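Aldo-keto reductase 1 (Coptotermes gestroi, PDB 5KET) binds NADP and probably acts as an NADP-dependent oxidoreductase of the aldo/keto reductase family. Local coordinates at residues Q194-L206 against L308-F320. Sequence-based numbering, arbitrary orientation.
Sequences QVELNVYFQQREL and LDSLDKRAAGRRF. With NAP (NADP nicotinamide-adenine-dinucleotide phosphate), chain C.
The carboxylate of E196 grips two consecutive backbone amides, R319 N and F320 N, where the C-terminal segment crosses the end of a TIM-barrel strand. E196 closes strand 192-196 of the aldo/keto reductase barrel, and its extended chain, with CG anti to the backbone N (chi1 154°), carries one oxygen to each amide. R319 N lies 2.9 Å from E196 OE2 on its syn lone pair, the straighter of the two bonds, while F320 N meets E196 OE1 at 3.0 Å, somewhat out of the carboxylate plane. The paired bonds probably help hold the backbone at F320, whose ring packs against W30 and Y220 and brings CZ to 3.6 Å from O2N of the NADP pyrophosphate; Q194, two residues before E196, belongs to the cofactor site.

Beyond the strand, the N198-F201 type I turn docks on the loop that follows helix 302-310. K313 N donates to Y200 O (2.9 Å) from above the carbonyl plane. The lysine chain runs alongside the tyrosine, and a bend at its last torsion sets NZ over one face of the Y200 ring, a cation-pi contact 4.2 Å from the centroid, while Y200 OH is hydrogen-bonded to D250 OD2. D312 forms an Asx turn, OD1 accepting from R314 N, and reaches Q202 N only weakly. Further along, R204 NH1 makes a salt bridge to D309 OD1 at 3.2 Å.

At the end of the turn, the F201 ring has R314 O at its edge, and its CZ sits over the centre of the R318 guanidinium, 3.4 Å from R318 CZ, with the two planes 70° apart.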
# COMPACT_ATOMS: atom_id res chain seq x y z
N GLN A 194 -4.52 -0.77 -3.78
CA GLN A 194 -3.97 -0.77 -2.44
C GLN A 194 -4.66 0.33 -1.64
O GLN A 194 -4.43 1.52 -1.87
CB GLN A 194 -2.45 -0.60 -2.45
CG GLN A 194 -1.91 0.04 -1.20
CD GLN A 194 -0.41 -0.11 -1.06
OE1 GLN A 194 0.21 -0.85 -1.80
NE2 GLN A 194 0.18 0.62 -0.14
N VAL A 195 -5.51 -0.08 -0.70
CA VAL A 195 -6.26 0.83 0.14
C VAL A 195 -6.09 0.41 1.58
O VAL A 195 -5.61 -0.69 1.89
CB VAL A 195 -7.76 0.85 -0.22
CG1 VAL A 195 -7.98 1.54 -1.56
CG2 VAL A 195 -8.30 -0.56 -0.25
N GLU A 196 -6.46 1.30 2.49
CA GLU A 196 -6.50 0.97 3.90
C GLU A 196 -7.57 -0.09 4.15
O GLU A 196 -8.68 -0.01 3.61
CB GLU A 196 -6.75 2.24 4.71
CG GLU A 196 -7.40 2.12 6.06
CD GLU A 196 -7.48 3.44 6.79
OE1 GLU A 196 -7.35 4.52 6.15
OE2 GLU A 196 -7.71 3.43 8.02
N LEU A 197 -7.22 -1.08 4.99
CA LEU A 197 -8.08 -2.24 5.20
C LEU A 197 -7.57 -3.06 6.38
O LEU A 197 -6.39 -3.43 6.42
CB LEU A 197 -8.14 -3.11 3.92
CG LEU A 197 -9.21 -4.18 3.72
CD1 LEU A 197 -9.31 -4.56 2.25
CD2 LEU A 197 -8.95 -5.43 4.56
N ASN A 198 -8.47 -3.35 7.31
CA ASN A 198 -8.24 -4.22 8.45
C ASN A 198 -9.61 -4.60 9.02
O ASN A 198 -10.64 -4.32 8.40
CB ASN A 198 -7.33 -3.55 9.49
CG ASN A 198 -7.84 -2.20 9.91
OD1 ASN A 198 -9.04 -1.99 10.07
ND2 ASN A 198 -6.91 -1.26 10.11
N VAL A 199 -9.63 -5.21 10.21
CA VAL A 199 -10.92 -5.65 10.73
C VAL A 199 -11.78 -4.47 11.20
O VAL A 199 -12.99 -4.62 11.33
CB VAL A 199 -10.77 -6.67 11.87
CG1 VAL A 199 -9.99 -7.89 11.40
CG2 VAL A 199 -10.16 -6.02 13.09
N TYR A 200 -11.18 -3.31 11.45
CA TYR A 200 -11.96 -2.12 11.78
C TYR A 200 -12.43 -1.36 10.54
O TYR A 200 -13.29 -0.49 10.67
CB TYR A 200 -11.15 -1.18 12.68
CG TYR A 200 -11.03 -1.67 14.11
CD1 TYR A 200 -11.81 -2.72 14.57
CD2 TYR A 200 -10.14 -1.07 15.00
CE1 TYR A 200 -11.71 -3.17 15.88
CE2 TYR A 200 -10.04 -1.50 16.30
CZ TYR A 200 -10.82 -2.56 16.74
OH TYR A 200 -10.72 -3.00 18.03
N PHE A 201 -11.89 -1.69 9.36
CA PHE A 201 -12.11 -1.02 8.09
C PHE A 201 -11.97 -2.07 6.98
O PHE A 201 -11.03 -2.08 6.18
CB PHE A 201 -11.12 0.14 7.92
CG PHE A 201 -11.50 1.13 6.86
CD1 PHE A 201 -12.73 1.78 6.90
CD2 PHE A 201 -10.63 1.43 5.83
CE1 PHE A 201 -13.07 2.69 5.93
CE2 PHE A 201 -10.97 2.34 4.86
CZ PHE A 201 -12.20 2.97 4.91
N GLN A 202 -12.92 -3.00 6.93
CA GLN A 202 -12.78 -4.18 6.08
C GLN A 202 -13.01 -3.89 4.59
O GLN A 202 -12.62 -4.72 3.76
CB GLN A 202 -13.73 -5.28 6.54
CG GLN A 202 -13.36 -5.84 7.89
CD GLN A 202 -14.44 -6.72 8.48
OE1 GLN A 202 -14.56 -6.84 9.70
NE2 GLN A 202 -15.25 -7.32 7.63
N GLN A 203 -13.62 -2.76 4.25
CA GLN A 203 -13.83 -2.36 2.85
C GLN A 203 -14.55 -3.45 2.07
O GLN A 203 -14.21 -3.75 0.93
CB GLN A 203 -12.50 -1.99 2.17
CG GLN A 203 -11.78 -0.80 2.79
CD GLN A 203 -11.89 0.46 1.95
OE1 GLN A 203 -12.98 0.82 1.49
NE2 GLN A 203 -10.77 1.16 1.78
N ARG A 204 -15.56 -4.05 2.72
CA ARG A 204 -16.36 -5.09 2.07
C ARG A 204 -16.79 -4.65 0.67
O ARG A 204 -16.62 -5.39 -0.30
CB ARG A 204 -17.60 -5.42 2.90
CG ARG A 204 -17.41 -5.34 4.38
CD ARG A 204 -16.50 -6.43 4.83
NE ARG A 204 -16.73 -7.64 4.07
CZ ARG A 204 -16.22 -8.81 4.39
NH1 ARG A 204 -15.46 -8.95 5.46
NH2 ARG A 204 -16.47 -9.86 3.62
N GLU A 205 -17.34 -3.44 0.57
CA GLU A 205 -17.93 -2.99 -0.68
C GLU A 205 -16.86 -2.77 -1.76
O GLU A 205 -17.06 -3.15 -2.92
CB GLU A 205 -18.72 -1.71 -0.44
CG GLU A 205 -19.98 -1.94 0.33
CD GLU A 205 -20.81 -0.69 0.47
OE1 GLU A 205 -20.26 0.35 0.91
OE2 GLU A 205 -22.01 -0.74 0.12
N LEU A 206 -15.73 -2.18 -1.39
CA LEU A 206 -14.73 -1.89 -2.41
C LEU A 206 -14.01 -3.16 -2.85
O LEU A 206 -13.66 -3.28 -4.03
CB LEU A 206 -13.75 -0.85 -1.89
CG LEU A 206 -12.70 -0.34 -2.88
CD1 LEU A 206 -13.31 -0.07 -4.26
CD2 LEU A 206 -12.04 0.92 -2.33
N LEU A 308 -15.12 -11.52 13.70
CA LEU A 308 -14.23 -10.51 13.13
C LEU A 308 -14.96 -9.60 12.15
O LEU A 308 -14.64 -8.41 12.05
CB LEU A 308 -13.03 -11.18 12.46
CG LEU A 308 -12.16 -12.06 13.37
CD1 LEU A 308 -10.91 -12.53 12.66
CD2 LEU A 308 -11.81 -11.35 14.68
N ASP A 309 -15.95 -10.14 11.44
CA ASP A 309 -16.76 -9.29 10.57
C ASP A 309 -17.57 -8.28 11.39
O ASP A 309 -17.78 -7.15 10.93
CB ASP A 309 -17.68 -10.15 9.70
CG ASP A 309 -16.95 -10.83 8.55
OD1 ASP A 309 -15.80 -10.44 8.24
OD2 ASP A 309 -17.53 -11.76 7.94
N SER A 310 -18.01 -8.67 12.59
CA SER A 310 -18.77 -7.73 13.41
C SER A 310 -17.93 -6.54 13.84
O SER A 310 -18.47 -5.46 14.11
CB SER A 310 -19.34 -8.44 14.64
OG SER A 310 -20.46 -9.24 14.30
N LEU A 311 -16.61 -6.71 13.91
CA LEU A 311 -15.75 -5.65 14.39
C LEU A 311 -15.68 -4.47 13.43
O LEU A 311 -15.27 -3.38 13.84
CB LEU A 311 -14.35 -6.19 14.64
CG LEU A 311 -14.25 -7.18 15.80
CD1 LEU A 311 -12.81 -7.65 15.91
CD2 LEU A 311 -14.78 -6.54 17.08
N ASP A 312 -16.07 -4.68 12.18
CA ASP A 312 -15.90 -3.67 11.13
C ASP A 312 -16.66 -2.39 11.46
O ASP A 312 -17.85 -2.43 11.82
CB ASP A 312 -16.36 -4.24 9.79
CG ASP A 312 -16.24 -3.25 8.63
OD1 ASP A 312 -15.53 -2.23 8.77
OD2 ASP A 312 -16.86 -3.52 7.57
N LYS A 313 -15.97 -1.26 11.36
CA LYS A 313 -16.55 0.05 11.60
C LYS A 313 -16.92 0.79 10.32
O LYS A 313 -17.42 1.91 10.39
CB LYS A 313 -15.59 0.92 12.43
CG LYS A 313 -15.40 0.43 13.86
CD LYS A 313 -14.31 1.21 14.58
CE LYS A 313 -14.46 1.07 16.09
NZ LYS A 313 -14.54 -0.35 16.51
N ARG A 314 -16.69 0.16 9.16
CA ARG A 314 -16.88 0.76 7.84
C ARG A 314 -16.40 2.20 7.79
O ARG A 314 -15.34 2.51 8.35
CB ARG A 314 -18.34 0.67 7.43
CG ARG A 314 -18.99 -0.61 7.87
CD ARG A 314 -20.46 -0.61 7.56
NE ARG A 314 -21.21 0.19 8.54
CZ ARG A 314 -21.52 -0.20 9.76
NH1 ARG A 314 -21.14 -1.39 10.20
NH2 ARG A 314 -22.20 0.60 10.56
N ALA A 315 -17.16 3.09 7.15
CA ALA A 315 -16.74 4.48 7.04
C ALA A 315 -16.38 5.06 8.40
O ALA A 315 -17.17 4.97 9.36
CB ALA A 315 -17.84 5.31 6.38
N ALA A 316 -15.18 5.60 8.49
CA ALA A 316 -14.67 6.24 9.70
C ALA A 316 -14.73 5.39 10.97
O ALA A 316 -15.47 5.73 11.89
CB ALA A 316 -15.41 7.55 9.93
N GLY A 317 -13.97 4.29 11.04
CA GLY A 317 -13.23 3.74 9.93
C GLY A 317 -11.83 4.22 9.62
O GLY A 317 -10.85 3.70 10.16
N ARG A 318 -11.73 5.21 8.73
CA ARG A 318 -10.44 5.60 8.20
C ARG A 318 -9.60 6.32 9.24
O ARG A 318 -10.06 7.28 9.87
CB ARG A 318 -10.61 6.53 6.99
CG ARG A 318 -11.69 6.12 6.07
CD ARG A 318 -12.03 7.23 5.11
NE ARG A 318 -12.73 6.65 3.98
CZ ARG A 318 -12.14 5.88 3.08
NH1 ARG A 318 -10.83 5.65 3.15
NH2 ARG A 318 -12.85 5.35 2.10
N ARG A 319 -8.37 5.87 9.40
CA ARG A 319 -7.34 6.69 10.02
C ARG A 319 -6.49 7.39 8.99
O ARG A 319 -5.98 8.49 9.27
CB ARG A 319 -6.42 5.83 10.88
CG ARG A 319 -7.16 4.75 11.53
CD ARG A 319 -6.35 3.46 11.67
NE ARG A 319 -6.96 2.68 12.77
CZ ARG A 319 -6.50 2.67 14.01
NH1 ARG A 319 -5.44 3.39 14.36
NH2 ARG A 319 -7.10 1.98 14.92
N PHE A 320 -6.29 6.77 7.83
CA PHE A 320 -5.57 7.40 6.73
C PHE A 320 -6.57 8.21 5.90
O PHE A 320 -6.88 7.91 4.75
CB PHE A 320 -4.84 6.36 5.89
CG PHE A 320 -3.71 5.69 6.62
CD1 PHE A 320 -3.96 4.71 7.57
CD2 PHE A 320 -2.40 6.05 6.36
CE1 PHE A 320 -2.92 4.10 8.24
CE2 PHE A 320 -1.36 5.45 7.02
CZ PHE A 320 -1.62 4.47 7.96
PA NAP C . 0.56 -1.70 10.11
O1A NAP C . 1.77 -2.32 9.42
O2A NAP C . -0.61 -2.34 10.30
O5B NAP C . 1.14 -0.96 11.50
C5B NAP C . 2.51 -1.28 11.61
C4B NAP C . 2.93 -0.76 12.98
O4B NAP C . 2.64 -1.75 13.94
C3B NAP C . 4.43 -0.38 13.03
O3B NAP C . 4.60 0.74 13.86
C2B NAP C . 5.09 -1.60 13.72
O2B NAP C . 6.00 -1.27 14.67
C1B NAP C . 3.86 -2.32 14.41
N9A NAP C . 3.84 -3.75 14.11
C8A NAP C . 4.21 -4.38 12.91
N7A NAP C . 4.08 -5.72 12.97
C5A NAP C . 3.62 -5.97 14.27
C6A NAP C . 3.29 -7.16 14.94
N6A NAP C . 3.41 -8.37 14.33
N1A NAP C . 2.85 -7.14 16.24
C2A NAP C . 2.75 -5.88 16.81
N3A NAP C . 3.02 -4.67 16.30
C4A NAP C . 3.47 -4.75 14.99
O3 NAP C . 0.14 -0.52 9.08
PN NAP C . 1.26 0.38 8.44
O1N NAP C . 2.63 0.24 8.98
O2N NAP C . 0.65 1.72 8.11
O5D NAP C . 1.38 -0.29 6.80
C5D NAP C . 2.59 0.11 6.35
C4D NAP C . 2.69 -0.27 4.91
O4D NAP C . 1.43 0.07 4.32
C3D NAP C . 3.72 0.69 4.32
O3D NAP C . 4.92 0.06 4.17
C2D NAP C . 3.18 0.98 2.96
O2D NAP C . 3.61 0.03 2.07
C1D NAP C . 1.66 0.77 3.12
N1N NAP C . 1.12 2.16 3.16
C2N NAP C . 0.48 2.64 2.06
C3N NAP C . -0.01 3.92 2.05
C7N NAP C . -0.70 4.39 0.86
O7N NAP C . -0.72 3.75 -0.21
N7N NAP C . -1.35 5.60 0.95
C4N NAP C . 0.15 4.76 3.16
C5N NAP C . 0.82 4.27 4.27
C6N NAP C . 1.30 2.97 4.27
P2B NAP C . 7.73 -1.67 14.42
O1X NAP C . 7.95 -0.88 13.13
O2X NAP C . 8.46 -1.24 15.66
O3X NAP C . 7.59 -3.15 14.07